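PDB 3GPK: PpiC-type peptidyl-prolyl cis-trans isomerase, which probably catalyses the cis-trans isomerisation of peptide bonds preceding proline in the periplasm, this chain being its PpiC-type (parvulin) domain. Local coordinates for residues A[8-13]-A[96-101]; A[71-76]-A[89-94]; A[13-18]-A[27-32]. All coordinates share one frame; numbering follows the deposited sequence.

Interaction 1 of 3, residues A[8-13]-A[96-101]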
ATOM      1  N   TYR A   8       9.375  -6.661   3.251  1.00 15.62           N
ATOM      2  CA  TYR A   8       9.019  -5.474   2.502  1.00 14.99           C
ATOM      3  C   TYR A   8       8.617  -4.332   3.400  1.00 13.68           C
ATOM      4  O   TYR A   8       7.876  -4.530   4.356  1.00 14.37           O
ATOM      5  CB  TYR A   8       7.840  -5.784   1.576  1.00 14.81           C
ATOM      6  CG  TYR A   8       8.067  -6.929   0.621  1.00 15.86           C
ATOM      7  CD1 TYR A   8       8.283  -6.694  -0.736  1.00 17.97           C
ATOM      8  CD2 TYR A   8       8.067  -8.249   1.071  1.00 17.56           C
ATOM      9  CE1 TYR A   8       8.493  -7.747  -1.624  1.00 18.15           C
ATOM     10  CE2 TYR A   8       8.278  -9.306   0.196  1.00 16.69           C
ATOM     11  CZ  TYR A   8       8.489  -9.047  -1.149  1.00 18.09           C
ATOM     12  OH  TYR A   8       8.691 -10.095  -2.016  1.00 18.23           O
ATOM     13  N   ARG A   9       9.119  -3.137   3.096  1.00 13.49           N
ATOM     14  CA  ARG A   9       8.717  -1.959   3.845  1.00 13.36           C
ATOM     15  C   ARG A   9       7.673  -1.355   2.919  1.00 13.55           C
ATOM     16  O   ARG A   9       7.995  -0.846   1.843  1.00 13.22           O
ATOM     17  CB  ARG A   9       9.869  -0.984   4.048  1.00 16.41           C
ATOM     18  CG  ARG A   9       9.480   0.141   4.992  1.00 20.14           C
ATOM     19  CD  ARG A   9      10.644   1.042   5.326  1.00 26.05           C
ATOM     20  NE  ARG A   9      10.327   1.944   6.431  1.00 30.96           N
ATOM     21  CZ  ARG A   9      10.018   1.542   7.660  1.00 31.92           C
ATOM     22  NH1 ARG A   9       9.978   0.249   7.948  1.00 35.20           N
ATOM     23  NH2 ARG A   9       9.771   2.435   8.611  1.00 32.44           N
ATOM     24  N   ILE A  10       6.416  -1.432   3.333  1.00 13.23           N
ATOM     25  CA  ILE A  10       5.326  -0.955   2.499  1.00 12.97           C
ATOM     26  C   ILE A  10       4.503   0.166   3.104  1.00 13.19           C
ATOM     27  O   ILE A  10       4.279   0.208   4.314  1.00 12.67           O
ATOM     28  CB  ILE A  10       4.381  -2.140   2.153  1.00 13.86           C
ATOM     29  CG1 ILE A  10       5.148  -3.194   1.354  1.00 15.54           C
ATOM     30  CG2 ILE A  10       3.171  -1.653   1.368  1.00 14.31           C
ATOM     31  CD1 ILE A  10       4.372  -4.469   1.109  1.00 17.30           C
ATOM     32  N   GLY A  11       4.071   1.077   2.238  1.00 10.99           N
ATOM     33  CA  GLY A  11       3.221   2.174   2.651  1.00 10.04           C
ATOM     34  C   GLY A  11       1.848   1.832   2.103  1.00  9.39           C
ATOM     35  O   GLY A  11       1.737   1.312   0.993  1.00  9.16           O
ATOM     36  N   GLU A  12       0.802   2.097   2.876  1.00  8.50           N
ATOM     37  CA  GLU A  12      -0.556   1.794   2.420  1.00  9.43           C
ATOM     38  C   GLU A  12      -1.561   2.897   2.699  1.00  8.92           C
ATOM     39  O   GLU A  12      -1.527   3.532   3.750  1.00 10.07           O
ATOM     40  CB  GLU A  12      -1.077   0.501   3.082  1.00  8.25           C
ATOM     41  CG  GLU A  12      -2.579   0.234   2.821  1.00  9.43           C
ATOM     42  CD  GLU A  12      -3.119  -0.987   3.544  1.00 12.96           C
ATOM     43  OE1 GLU A  12      -2.687  -1.240   4.690  1.00 14.78           O
ATOM     44  OE2 GLU A  12      -3.987  -1.684   2.970  1.00 12.67           O
ATOM     45  N   ILE A  13      -2.444   3.129   1.732  1.00  8.79           N
ATOM     46  CA  ILE A  13      -3.540   4.078   1.878  1.00  7.85           C
ATOM     47  C   ILE A  13      -4.772   3.210   1.632  1.00  8.56           C
ATOM     48  O   ILE A  13      -4.941   2.672   0.542  1.00  9.49           O
ATOM     49  CB  ILE A  13      -3.505   5.209   0.823  1.00  8.24           C
ATOM     50  CG1 ILE A  13      -2.295   6.122   1.066  1.00  9.12           C
ATOM     51  CG2 ILE A  13      -4.809   6.000   0.891  1.00  9.48           C
ATOM     52  CD1 ILE A  13      -2.156   7.263   0.057  1.00  8.74           C
ATOM     53  N   SER A  96      -6.934  -0.463  -1.660  1.00  9.29           N
ATOM     54  CA  SER A  96      -5.670  -0.022  -1.089  1.00  8.86           C
ATOM     55  C   SER A  96      -4.709   0.413  -2.183  1.00  9.20           C
ATOM     56  O   SER A  96      -4.734  -0.115  -3.299  1.00  9.37           O
ATOM     57  CB  SER A  96      -5.002  -1.137  -0.284  1.00  9.46           C
ATOM     58  OG  SER A  96      -5.725  -1.415   0.896  1.00 11.06           O
ATOM     59  N   ILE A  97      -3.891   1.406  -1.848  1.00  8.84           N
ATOM     60  CA  ILE A  97      -2.854   1.911  -2.728  1.00  6.72           C
ATOM     61  C   ILE A  97      -1.577   1.538  -1.984  1.00  8.12           C
ATOM     62  O   ILE A  97      -1.454   1.804  -0.789  1.00  9.51           O
ATOM     63  CB  ILE A  97      -2.917   3.447  -2.884  1.00  6.78           C
ATOM     64  CG1 ILE A  97      -4.263   3.859  -3.488  1.00  9.83           C
ATOM     65  CG2 ILE A  97      -1.766   3.930  -3.778  1.00  7.57           C
ATOM     66  CD1 ILE A  97      -4.486   5.373  -3.497  1.00  8.91           C
ATOM     67  N   LEU A  98      -0.634   0.912  -2.677  1.00  7.72           N
ATOM     68  CA  LEU A  98       0.612   0.515  -2.034  1.00  8.21           C
ATOM     69  C   LEU A  98       1.810   1.273  -2.574  1.00 10.06           C
ATOM     70  O   LEU A  98       1.823   1.715  -3.723  1.00  9.97           O
ATOM     71  CB  LEU A  98       0.858  -0.982  -2.228  1.00  9.21           C
ATOM     72  CG  LEU A  98      -0.220  -1.950  -1.762  1.00  9.87           C
ATOM     73  CD1 LEU A  98       0.211  -3.360  -2.141  1.00 12.79           C
ATOM     74  CD2 LEU A  98      -0.443  -1.822  -0.253  1.00 10.71           C
ATOM     75  N   TYR A  99       2.815   1.417  -1.718  1.00  9.43           N
ATOM     76  CA  TYR A  99       4.056   2.083  -2.070  1.00 10.88           C
ATOM     77  C   TYR A  99       5.180   1.222  -1.513  1.00 11.08           C
ATOM     78  O   TYR A  99       5.289   1.038  -0.298  1.00 10.64           O
ATOM     79  CB  TYR A  99       4.092   3.489  -1.460  1.00 12.42           C
ATOM     80  CG  TYR A  99       5.338   4.289  -1.787  1.00 13.88           C
ATOM     81  CD1 TYR A  99       5.910   4.242  -3.057  1.00 16.66           C
ATOM     82  CD2 TYR A  99       5.919   5.125  -0.834  1.00 16.58           C
ATOM     83  CE1 TYR A  99       7.031   5.010  -3.375  1.00 20.02           C
ATOM     84  CE2 TYR A  99       7.041   5.897  -1.141  1.00 21.00           C
ATOM     85  CZ  TYR A  99       7.589   5.833  -2.413  1.00 21.58           C
ATOM     86  OH  TYR A  99       8.695   6.593  -2.718  1.00 24.82           O
ATOM     87  N   LEU A 100       5.999   0.666  -2.398  1.00 10.95           N
ATOM     88  CA  LEU A 100       7.106  -0.169  -1.953  1.00 11.79           C
ATOM     89  C   LEU A 100       8.291   0.717  -1.584  1.00 12.74           C
ATOM     90  O   LEU A 100       9.115   1.069  -2.430  1.00 14.13           O
ATOM     91  CB  LEU A 100       7.496  -1.173  -3.036  1.00 12.56           C
ATOM     92  CG  LEU A 100       8.533  -2.213  -2.587  1.00 12.23           C
ATOM     93  CD1 LEU A 100       8.069  -2.905  -1.308  1.00 12.91           C
ATOM     94  CD2 LEU A 100       8.735  -3.233  -3.697  1.00 13.98           C
ATOM     95  N   ILE A 101       8.359   1.066  -0.303  1.00 12.13           N
ATOM     96  CA  ILE A 101       9.401   1.934   0.231  1.00 15.75           C
ATOM     97  C   ILE A 101      10.790   1.309   0.248  1.00 16.30           C
ATOM     98  O   ILE A 101      11.767   1.945  -0.136  1.00 17.37           O
ATOM     99  CB  ILE A 101       9.056   2.370   1.673  1.00 15.63           C
ATOM    100  CG1 ILE A 101       7.704   3.092   1.692  1.00 18.59           C
ATOM    101  CG2 ILE A 101      10.165   3.256   2.222  1.00 18.52           C
ATOM    102  CD1 ILE A 101       7.134   3.308   3.082  1.00 18.68           C
TER
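E12 and S96 meet diagonally across two neighbouring strands: S96 OG donates to E12 OE2 at 2.7 Å, using the anti lone pair, the one turned from OE1. The glutamate reaches it as an extended chain with CG anti to the backbone N (chi1 171°). Replacing E12 with alanine would probably leave the S96 hydroxyl without this acceptor and free to turn. On the same face L98 CD2 fits between two neighbours, 4.0 Å from I10 CG2 and 4.1 Å from E12 CB. Further along, L100 CD1 approaches the Y8 ring at its edge and in its plane, 3.8 Å from Y8 CD1, while also touching I10 CG1. Helix 71-79 packs on this face through L73 and A77.

The other face carries I13 and I97, whose CB atoms stand 4.1 Å apart and which both touch L36 of helix 22-37. G11, paired with Y99, has no side chain, and I101 CD1 settles 3.9 Å from G11 N. The aliphatic part of R9 crosses I101 obliquely, with R9 CD against I101 CG2, and its guanidinium goes on to a salt bridge with D60.

Beneath the side chains, the backbone bonds are nearly straight at G11 N to Y99 O (2.8 Å, 164°) but weak at I101 N to R9 O (125°), although R9 also pairs through its backbone with D102. The CA-CA register and the alternating hydrogen-bonded and non-hydrogen-bonded pairs establish an antiparallel ladder. It joins the two central strands, 7-16 and 94-104, of the four-stranded sheet with order 2-1-4-3 characteristic of the parvulin fold.

Interaction 2 of 3, residues A[71-76]-A[89-94]. With SO4 (sulfate ion), chain C.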
ATOM      1  N   THR A  71      -4.390 -11.681   0.517  1.00 12.32           N
ATOM      2  CA  THR A  71      -3.975 -12.194  -0.778  1.00 12.41           C
ATOM      3  C   THR A  71      -3.826 -11.160  -1.897  1.00 12.79           C
ATOM      4  O   THR A  71      -2.791 -11.118  -2.567  1.00 12.65           O
ATOM      5  CB  THR A  71      -4.938 -13.297  -1.226  1.00 12.54           C
ATOM      6  OG1 THR A  71      -4.915 -14.350  -0.253  1.00 12.68           O
ATOM      7  CG2 THR A  71      -4.539 -13.855  -2.585  1.00 13.02           C
ATOM      8  N   GLU A  72      -4.851 -10.330  -2.086  1.00 13.17           N
ATOM      9  CA  GLU A  72      -4.841  -9.313  -3.140  1.00 14.44           C
ATOM     10  C   GLU A  72      -3.631  -8.393  -3.044  1.00 13.77           C
ATOM     11  O   GLU A  72      -3.006  -8.073  -4.051  1.00 14.03           O
ATOM     12  CB  GLU A  72      -6.112  -8.456  -3.086  1.00 16.75           C
ATOM     13  CG  GLU A  72      -7.424  -9.184  -3.368  1.00 22.52           C
ATOM     14  CD  GLU A  72      -7.813 -10.158  -2.269  1.00 26.09           C
ATOM     15  OE1 GLU A  72      -7.618  -9.833  -1.079  1.00 26.06           O
ATOM     16  OE2 GLU A  72      -8.324 -11.248  -2.603  1.00 31.75           O
ATOM     17  N   LEU A  73      -3.304  -7.962  -1.832  1.00 13.19           N
ATOM     18  CA  LEU A  73      -2.166  -7.072  -1.647  1.00 12.92           C
ATOM     19  C   LEU A  73      -0.831  -7.807  -1.644  1.00 13.84           C
ATOM     20  O   LEU A  73       0.183  -7.270  -2.102  1.00 14.23           O
ATOM     21  CB  LEU A  73      -2.341  -6.269  -0.356  1.00 13.77           C
ATOM     22  CG  LEU A  73      -3.638  -5.457  -0.323  1.00 14.91           C
ATOM     23  CD1 LEU A  73      -3.739  -4.701   0.989  1.00 14.57           C
ATOM     24  CD2 LEU A  73      -3.673  -4.490  -1.500  1.00 15.48           C
ATOM     25  N   ALA A  74      -0.830  -9.036  -1.135  1.00 13.10           N
ATOM     26  CA  ALA A  74       0.383  -9.847  -1.090  1.00 13.38           C
ATOM     27  C   ALA A  74       0.858 -10.169  -2.505  1.00 13.80           C
ATOM     28  O   ALA A  74       2.044 -10.041  -2.823  1.00 13.72           O
ATOM     29  CB  ALA A  74       0.117 -11.140  -0.326  1.00 11.86           C
ATOM     30  N   THR A  75      -0.072 -10.587  -3.356  1.00 13.21           N
ATOM     31  CA  THR A  75       0.277 -10.925  -4.727  1.00 13.89           C
ATOM     32  C   THR A  75       0.685  -9.685  -5.530  1.00 14.09           C
ATOM     33  O   THR A  75       1.472  -9.786  -6.470  1.00 15.94           O
ATOM     34  CB  THR A  75      -0.884 -11.671  -5.436  1.00 13.57           C
ATOM     35  OG1 THR A  75      -2.075 -10.882  -5.394  1.00 17.06           O
ATOM     36  CG2 THR A  75      -1.149 -13.008  -4.749  1.00 13.67           C
ATOM     37  N   THR A  76       0.168  -8.516  -5.151  1.00 13.21           N
ATOM     38  CA  THR A  76       0.524  -7.278  -5.841  1.00 12.19           C
ATOM     39  C   THR A  76       1.934  -6.860  -5.429  1.00 12.75           C
ATOM     40  O   THR A  76       2.768  -6.506  -6.271  1.00 12.53           O
ATOM     41  CB  THR A  76      -0.442  -6.111  -5.486  1.00 11.60           C
ATOM     42  OG1 THR A  76      -1.749  -6.376  -6.009  1.00 13.92           O
ATOM     43  CG2 THR A  76       0.077  -4.804  -6.074  1.00 13.40           C
ATOM     44  N   VAL A  89      -5.941  -1.371  -5.462  1.00 10.30           N
ATOM     45  CA  VAL A  89      -6.159  -2.811  -5.474  1.00 10.07           C
ATOM     46  C   VAL A  89      -7.380  -3.126  -4.625  1.00 10.23           C
ATOM     47  O   VAL A  89      -7.435  -2.752  -3.451  1.00 10.43           O
ATOM     48  CB  VAL A  89      -4.951  -3.567  -4.877  1.00 10.00           C
ATOM     49  CG1 VAL A  89      -5.212  -5.066  -4.889  1.00 12.19           C
ATOM     50  CG2 VAL A  89      -3.688  -3.242  -5.657  1.00 12.62           C
ATOM     51  N   GLU A  90      -8.359  -3.816  -5.205  1.00 10.06           N
ATOM     52  CA  GLU A  90      -9.553  -4.163  -4.445  1.00 11.18           C
ATOM     53  C   GLU A  90      -9.284  -5.254  -3.419  1.00 12.30           C
ATOM     54  O   GLU A  90      -8.576  -6.216  -3.701  1.00 12.97           O
ATOM     55  CB  GLU A  90     -10.684  -4.648  -5.367  1.00 13.65           C
ATOM     56  CG  GLU A  90     -11.923  -5.068  -4.583  1.00 14.59           C
ATOM     57  CD  GLU A  90     -13.077  -5.545  -5.450  1.00 17.47           C
ATOM     58  OE1 GLU A  90     -12.863  -5.828  -6.646  1.00 21.45           O
ATOM     59  OE2 GLU A  90     -14.203  -5.648  -4.919  1.00 17.14           O
ATOM     60  N   ILE A  91      -9.839  -5.080  -2.224  1.00 12.57           N
ATOM     61  CA  ILE A  91      -9.742  -6.083  -1.171  1.00 13.21           C
ATOM     62  C   ILE A  91     -11.161  -6.190  -0.632  1.00 14.32           C
ATOM     63  O   ILE A  91     -12.020  -5.400  -1.006  1.00 14.58           O
ATOM     64  CB  ILE A  91      -8.753  -5.698  -0.042  1.00 12.91           C
ATOM     65  CG1 ILE A  91      -9.135  -4.355   0.585  1.00 12.23           C
ATOM     66  CG2 ILE A  91      -7.337  -5.678  -0.597  1.00 14.33           C
ATOM     67  CD1 ILE A  91      -8.270  -3.987   1.767  1.00 13.43           C
ATOM     68  N   ARG A  92     -11.426  -7.155   0.238  1.00 16.08           N
ATOM     69  CA  ARG A  92     -12.785  -7.317   0.730  1.00 18.30           C
ATOM     70  C   ARG A  92     -13.475  -6.050   1.227  1.00 17.66           C
ATOM     71  O   ARG A  92     -14.610  -5.775   0.846  1.00 18.23           O
ATOM     72  CB  ARG A  92     -12.833  -8.383   1.827  1.00 21.40           C
ATOM     73  CG  ARG A  92     -12.427  -9.764   1.357  1.00 27.25           C
ATOM     74  CD  ARG A  92     -12.775 -10.814   2.398  1.00 31.23           C
ATOM     75  NE  ARG A  92     -12.417 -12.158   1.958  1.00 36.19           N
ATOM     76  CZ  ARG A  92     -11.168 -12.582   1.795  1.00 37.88           C
ATOM     77  NH1 ARG A  92     -10.151 -11.763   2.039  1.00 38.42           N
ATOM     78  NH2 ARG A  92     -10.936 -13.823   1.385  1.00 38.19           N
ATOM     79  N   GLY A  93     -12.790  -5.271   2.058  1.00 15.72           N
ATOM     80  CA  GLY A  93     -13.402  -4.074   2.612  1.00 14.54           C
ATOM     81  C   GLY A  93     -13.242  -2.749   1.891  1.00 11.64           C
ATOM     82  O   GLY A  93     -13.668  -1.715   2.409  1.00 12.99           O
ATOM     83  N   GLY A  94     -12.642  -2.768   0.708  1.00 11.81           N
ATOM     84  CA  GLY A  94     -12.454  -1.533  -0.033  1.00 10.36           C
ATOM     85  C   GLY A  94     -11.301  -1.599  -1.015  1.00 10.22           C
ATOM     86  O   GLY A  94     -11.158  -2.584  -1.742  1.00 10.12           O
TER
HETATM   87  S   SO4 C 600      -8.095 -15.847   0.759  1.00 25.91           S
HETATM   88  O1  SO4 C 600      -7.721 -16.992   1.615  1.00 28.48           O
HETATM   89  O2  SO4 C 600      -8.039 -14.604   1.553  1.00 26.86           O
HETATM   90  O3  SO4 C 600      -7.151 -15.761  -0.372  1.00 26.81           O
HETATM   91  O4  SO4 C 600      -9.467 -16.028   0.240  1.00 27.18           O
HETATM   92  O   HOH W   1      -9.303  -9.079   0.862  1.00 24.13           O
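L73 and V89 form the tight part of this helix-to-strand contact, with L73 CD2 3.7 Å from V89 CB. Beside them I91 CG2 lies 3.7 Å from L73 CG and also meets E72 CB. I91 has its CG1 in the crowded position (chi1 57°), which leaves CG2 facing the helix. T76 and V89 meet tip to tip, T76 OG1 being 3.7 Å from V89 CG2. L73 continues inward onto S96 and L98 of strand 94-104.

Toward solvent the packing gives way to bridges. A water donates to E72 OE1 at 2.7 Å and accepts from R92 N at 2.9 Å, linking the helix to the type I turn I91-G94. The charges themselves stay apart: E72 OE1 is 4.5 Å from R92 NH1 and well out of the guanidinium plane. R92 instead presents its edge to a sulfate, R92 NH2 donating to O2 at 3.0 Å (164°), with a weak, bent second bond to O4. T71 OG1 donates to sulfate O3 at 2.6 Å.

The chemistry thus divides into a mainly apolar seam near the sheet and a rim joined through water and an anion. As the sulfate probably comes from crystallisation liquor, that link may not persist.

Interaction 3 of 3, residues A[13-18]-A[27-32]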
ATOM      1  N   ILE A  13      -2.444   3.129   1.732  1.00  8.79           N
ATOM      2  CA  ILE A  13      -3.540   4.078   1.878  1.00  7.85           C
ATOM      3  C   ILE A  13      -4.772   3.210   1.632  1.00  8.56           C
ATOM      4  O   ILE A  13      -4.941   2.672   0.542  1.00  9.49           O
ATOM      5  CB  ILE A  13      -3.505   5.209   0.823  1.00  8.24           C
ATOM      6  CG1 ILE A  13      -2.295   6.122   1.066  1.00  9.12           C
ATOM      7  CG2 ILE A  13      -4.809   6.000   0.891  1.00  9.48           C
ATOM      8  CD1 ILE A  13      -2.156   7.263   0.057  1.00  8.74           C
ATOM      9  N   PHE A  14      -5.607   3.053   2.654  1.00  7.35           N
ATOM     10  CA  PHE A  14      -6.805   2.233   2.543  1.00  9.17           C
ATOM     11  C   PHE A  14      -8.075   3.062   2.528  1.00  9.69           C
ATOM     12  O   PHE A  14      -8.251   3.943   3.364  1.00  8.94           O
ATOM     13  CB  PHE A  14      -6.864   1.249   3.712  1.00  9.09           C
ATOM     14  CG  PHE A  14      -8.175   0.526   3.828  1.00 10.00           C
ATOM     15  CD1 PHE A  14      -8.574  -0.382   2.854  1.00 10.30           C
ATOM     16  CD2 PHE A  14      -9.022   0.776   4.903  1.00 11.35           C
ATOM     17  CE1 PHE A  14      -9.801  -1.031   2.943  1.00 11.35           C
ATOM     18  CE2 PHE A  14     -10.250   0.135   5.001  1.00 10.94           C
ATOM     19  CZ  PHE A  14     -10.642  -0.771   4.019  1.00 11.17           C
ATOM     20  N   LEU A  15      -8.958   2.775   1.575  1.00 10.32           N
ATOM     21  CA  LEU A  15     -10.233   3.475   1.483  1.00 11.26           C
ATOM     22  C   LEU A  15     -11.319   2.412   1.577  1.00  9.62           C
ATOM     23  O   LEU A  15     -11.435   1.552   0.704  1.00  9.54           O
ATOM     24  CB  LEU A  15     -10.360   4.226   0.156  1.00 11.46           C
ATOM     25  CG  LEU A  15      -9.331   5.311  -0.168  1.00 13.91           C
ATOM     26  CD1 LEU A  15      -9.827   6.092  -1.374  1.00 16.15           C
ATOM     27  CD2 LEU A  15      -9.144   6.254   1.019  1.00 17.45           C
ATOM     28  N   ALA A  16     -12.099   2.468   2.650  1.00 11.01           N
ATOM     29  CA  ALA A  16     -13.163   1.494   2.867  1.00 12.33           C
ATOM     30  C   ALA A  16     -14.352   1.742   1.955  1.00 12.14           C
ATOM     31  O   ALA A  16     -14.672   2.883   1.625  1.00 13.49           O
ATOM     32  CB  ALA A  16     -13.608   1.534   4.326  1.00 14.12           C
ATOM     33  N   ALA A  17     -15.009   0.666   1.540  1.00 13.53           N
ATOM     34  CA  ALA A  17     -16.173   0.804   0.676  1.00 15.39           C
ATOM     35  C   ALA A  17     -17.034  -0.442   0.681  1.00 17.20           C
ATOM     36  O   ALA A  17     -16.528  -1.562   0.596  1.00 19.03           O
ATOM     37  CB  ALA A  17     -15.738   1.115  -0.756  1.00 14.15           C
ATOM     38  N   THR A  18     -18.341  -0.239   0.789  1.00 19.42           N
ATOM     39  CA  THR A  18     -19.267  -1.355   0.749  1.00 20.38           C
ATOM     40  C   THR A  18     -19.298  -1.731  -0.725  1.00 22.42           C
ATOM     41  O   THR A  18     -18.878  -0.940  -1.572  1.00 21.10           O
ATOM     42  CB  THR A  18     -20.670  -0.935   1.210  1.00 20.82           C
ATOM     43  OG1 THR A  18     -21.127   0.159   0.408  1.00 22.40           O
ATOM     44  CG2 THR A  18     -20.646  -0.510   2.670  1.00 23.79           C
ATOM     45  N   ALA A  27     -12.908   5.328  -7.808  1.00 10.15           N
ATOM     46  CA  ALA A  27     -12.656   6.571  -8.524  1.00  8.28           C
ATOM     47  C   ALA A  27     -11.871   7.524  -7.637  1.00  7.99           C
ATOM     48  O   ALA A  27     -10.950   8.191  -8.101  1.00  9.87           O
ATOM     49  CB  ALA A  27     -13.976   7.215  -8.939  1.00  8.50           C
ATOM     50  N   ASN A  28     -12.247   7.587  -6.364  1.00  8.67           N
ATOM     51  CA  ASN A  28     -11.569   8.467  -5.421  1.00  8.14           C
ATOM     52  C   ASN A  28     -10.128   8.018  -5.257  1.00  8.58           C
ATOM     53  O   ASN A  28      -9.217   8.841  -5.235  1.00  9.52           O
ATOM     54  CB  ASN A  28     -12.259   8.452  -4.048  1.00 10.28           C
ATOM     55  CG  ASN A  28     -13.715   8.884  -4.112  1.00 11.38           C
ATOM     56  OD1 ASN A  28     -14.136   9.562  -5.046  1.00 15.38           O
ATOM     57  ND2 ASN A  28     -14.488   8.506  -3.097  1.00 13.16           N
ATOM     58  N   ALA A  29      -9.931   6.708  -5.138  1.00  8.44           N
ATOM     59  CA  ALA A  29      -8.593   6.144  -4.972  1.00  8.21           C
ATOM     60  C   ALA A  29      -7.721   6.391  -6.200  1.00  8.57           C
ATOM     61  O   ALA A  29      -6.540   6.706  -6.074  1.00  9.26           O
ATOM     62  CB  ALA A  29      -8.688   4.644  -4.692  1.00  9.00           C
ATOM     63  N   GLU A  30      -8.301   6.249  -7.389  1.00  9.50           N
ATOM     64  CA  GLU A  30      -7.533   6.464  -8.611  1.00  8.96           C
ATOM     65  C   GLU A  30      -7.053   7.908  -8.706  1.00 10.08           C
ATOM     66  O   GLU A  30      -5.950   8.164  -9.171  1.00  9.13           O
ATOM     67  CB  GLU A  30      -8.368   6.096  -9.846  1.00 11.28           C
ATOM     68  CG  GLU A  30      -7.721   6.436 -11.193  1.00 16.32           C
ATOM     69  CD  GLU A  30      -6.382   5.757 -11.417  1.00 18.80           C
ATOM     70  OE1 GLU A  30      -6.124   4.698 -10.798  1.00 18.35           O
ATOM     71  OE2 GLU A  30      -5.584   6.274 -12.233  1.00 18.93           O
ATOM     72  N   LYS A  31      -7.878   8.856  -8.276  1.00  9.80           N
ATOM     73  CA  LYS A  31      -7.460  10.254  -8.320  1.00 11.10           C
ATOM     74  C   LYS A  31      -6.261  10.460  -7.391  1.00 11.24           C
ATOM     75  O   LYS A  31      -5.367  11.254  -7.684  1.00 10.24           O
ATOM     76  CB  LYS A  31      -8.616  11.176  -7.915  1.00 12.53           C
ATOM     77  CG  LYS A  31      -9.702  11.319  -8.985  1.00 17.34           C
ATOM     78  CD  LYS A  31      -9.138  11.907 -10.272  1.00 21.96           C
ATOM     79  CE  LYS A  31     -10.242  12.279 -11.251  1.00 26.31           C
ATOM     80  NZ  LYS A  31      -9.701  12.904 -12.495  1.00 29.04           N
ATOM     81  N   ILE A  32      -6.244   9.742  -6.273  1.00  9.33           N
ATOM     82  CA  ILE A  32      -5.139   9.852  -5.328  1.00  8.31           C
ATOM     83  C   ILE A  32      -3.882   9.258  -5.958  1.00  7.86           C
ATOM     84  O   ILE A  32      -2.803   9.837  -5.875  1.00  7.36           O
ATOM     85  CB  ILE A  32      -5.476   9.133  -4.000  1.00  8.99           C
ATOM     86  CG1 ILE A  32      -6.596   9.898  -3.282  1.00  9.44           C
ATOM     87  CG2 ILE A  32      -4.231   9.044  -3.105  1.00  8.00           C
ATOM     88  CD1 ILE A  32      -7.269   9.110  -2.164  1.00 11.22           C
TER
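L15 reaches from its strand to A29 and I32 of the helix. Its CB is still 5.1 Å from A29 CB. CG comes nearer, 4.6 Å from that same A29 CB. CD1, continuing the chain nearly anti to CA (chi2 -168°), does the touching. L15 CD1 lies 3.8 Å from A29 CB, and almost the same distance from A29 CA, so the methyl rests on the helix backbone too. It is also 4.0 Å from I32 CD1 and, more loosely, 4.3 Å from N28 CB. The other branch, L15 CD2, stays 4.7 Å from I32 CD1.

A second, lighter touch joins I13 CD1 to I32 CG2 at 4.2 Å. Strand and helix segments run at 161° to each other with their axes 9.7 Å apart. V25 of the same helix also touches L15, while Y45 and Y49 of helix 42-49 pack on I32.

N28 enters through its CB, and its OD1 accepts from Q24 NE2 along its own helix. The contacts between the two segments are therefore carbon against carbon: helix 22-37 is applied to the sheet here by shape and hydrophobic burial, while backbone bonds tie the strand to strand 94-104, L15 pairing with F95.

Overall arrangement
Strand 7-16 carries both interaction 1 and interaction 3, which share I13; their centres are 14 Å apart. I97 connects them, its CD1 lying 3.7 Å from I32 CG2. Interaction 2 sits 12 Å from interaction 1, between centres, and adds the edge strand 85-91, with S96 O 2.8 Å from V89 N. On the opposite face of the sheet from helix 22-37, L73 CD1 packs 3.6 Å from E12 OE2. Interactions 2 and 3 meet at the turn, where G93 O is 2.9 Å from A17 N. The side chain of R9 comes within about 4 Å (nearest atoms) of a sulfate remote from the one held by R92, though neither ion identifies an active site.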